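Local coordinates for putative phosphosugar isomerase (Clostridium difficile, PDB 3G68), which is a putative double-SIS-domain phosphosugar isomerase that probably binds phosphorylated sugars or related carbohydrate derivatives, at residues K30-K35 against G109-S114. Numbering follows the deposited sequence.
Sequences KRTNLK and GCKIAS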
# COMPACT_ATOMS: atom_id res chain seq x y z
N LYS B 30 27.70 34.34 -28.96
CA LYS B 30 27.20 35.07 -27.78
C LYS B 30 28.29 35.93 -27.14
O LYS B 30 28.00 36.88 -26.41
CB LYS B 30 26.68 34.09 -26.72
CG LYS B 30 27.76 33.30 -25.94
CD LYS B 30 27.16 32.35 -24.89
CE LYS B 30 28.25 31.64 -24.12
NZ LYS B 30 27.73 30.69 -23.12
N ARG B 31 29.55 35.53 -27.38
CA ARG B 31 30.72 36.18 -26.85
C ARG B 31 31.20 37.42 -27.65
O ARG B 31 32.01 38.17 -27.15
CB ARG B 31 31.87 35.16 -26.69
CG ARG B 31 31.55 33.97 -25.80
CD ARG B 31 32.63 32.89 -25.89
NE ARG B 31 32.26 31.66 -25.18
CZ ARG B 31 32.33 31.47 -23.86
NH1 ARG B 31 32.77 32.43 -23.03
NH2 ARG B 31 31.96 30.31 -23.35
N THR B 32 30.70 37.63 -28.87
CA THR B 32 31.09 38.80 -29.68
C THR B 32 30.57 40.12 -29.11
O THR B 32 29.69 40.14 -28.24
CB THR B 32 30.59 38.69 -31.15
OG1 THR B 32 29.18 38.43 -31.18
CG2 THR B 32 31.30 37.57 -31.85
N ASN B 33 31.16 41.22 -29.57
CA ASN B 33 30.73 42.55 -29.18
C ASN B 33 29.75 43.10 -30.21
O ASN B 33 30.16 43.46 -31.31
CB ASN B 33 31.92 43.50 -29.08
CG ASN B 33 31.53 44.84 -28.51
OD1 ASN B 33 30.65 44.93 -27.65
ND2 ASN B 33 32.18 45.89 -28.99
N LEU B 34 28.47 43.22 -29.82
CA LEU B 34 27.39 43.65 -30.72
C LEU B 34 26.64 44.91 -30.27
O LEU B 34 26.24 45.01 -29.12
CB LEU B 34 26.37 42.52 -30.88
CG LEU B 34 26.90 41.18 -31.38
CD1 LEU B 34 25.77 40.17 -31.43
CD2 LEU B 34 27.54 41.34 -32.76
N LYS B 35 26.48 45.84 -31.20
CA LYS B 35 25.71 47.08 -31.00
C LYS B 35 24.45 47.12 -31.92
O LYS B 35 23.54 47.94 -31.73
CB LYS B 35 26.61 48.31 -31.25
N GLY B 109 32.69 46.12 -42.71
CA GLY B 109 33.13 45.77 -41.36
C GLY B 109 32.14 45.12 -40.41
O GLY B 109 32.38 45.11 -39.21
N CYS B 110 31.04 44.58 -40.94
CA CYS B 110 30.06 43.86 -40.11
C CYS B 110 30.49 42.41 -39.86
O CYS B 110 31.21 41.79 -40.66
CB CYS B 110 28.68 43.81 -40.78
SG CYS B 110 27.87 45.40 -41.03
N LYS B 111 30.00 41.87 -38.75
CA LYS B 111 30.17 40.45 -38.43
C LYS B 111 29.04 39.70 -39.15
O LYS B 111 27.93 40.24 -39.27
CB LYS B 111 30.12 40.25 -36.92
CG LYS B 111 31.32 40.87 -36.23
CD LYS B 111 31.19 40.90 -34.75
CE LYS B 111 32.49 41.36 -34.10
NZ LYS B 111 32.42 41.26 -32.61
N ILE B 112 29.32 38.51 -39.67
CA ILE B 112 28.36 37.76 -40.47
C ILE B 112 28.01 36.42 -39.82
O ILE B 112 28.89 35.66 -39.40
CB ILE B 112 28.91 37.47 -41.88
CG1 ILE B 112 29.39 38.76 -42.58
CG2 ILE B 112 27.86 36.77 -42.75
CD1 ILE B 112 28.32 39.87 -42.75
N ALA B 113 26.71 36.16 -39.74
CA ALA B 113 26.20 34.89 -39.23
C ALA B 113 25.26 34.32 -40.28
O ALA B 113 24.58 35.09 -40.99
CB ALA B 113 25.50 35.09 -37.90
N SER B 114 25.23 32.99 -40.39
CA SER B 114 24.34 32.30 -41.31
C SER B 114 23.35 31.38 -40.56
O SER B 114 23.66 30.84 -39.51
CB SER B 114 25.13 31.49 -42.35
OG SER B 114 26.03 30.56 -41.75
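Asn33 meets Lys111 with its backbone rather than with its flat carboxamide; the nearest side-chain atom, Asn33 CB, is 4.2 Å from Lys111 NZ. The Arg31 guanidinium takes no part across the contact; one face carries Lys30 CE, 3.8 Å above the plane. The polar evidence is slight: Lys111 NZ donates a weak hydrogen bond to Asn33 O at 3.4 Å. Asn33 N lies 3.3 Å from Lys111 NZ, but both are donors, hence no bond. Thr32 and Lys111 reach toward each other tip to tip, Thr32 CB standing 3.5 Å from Lys111 NZ, while Thr32 OG1 is bonded to Val29 O. With CG anti to the carbonyl carbon (chi1 -68°), the extended Lys111 chain carries NZ to the backbone of Asn33. On the way Lys111 CD passes Leu34 CD2 obliquely at 4.2 Å. The Lys111 backbone pairs with Thr84 and Val86, and its side chain touches Leu85 between them, so the lysine reaches across strand 84-90. The contact thereby links the loop entering strand 36-40 to the start of strand 111-116, at the end of the parallel sheet (strand order 2-1-3-4-5) where strands 36-40, 84-90 and 111-116 begin, as in the SIS-domain fold.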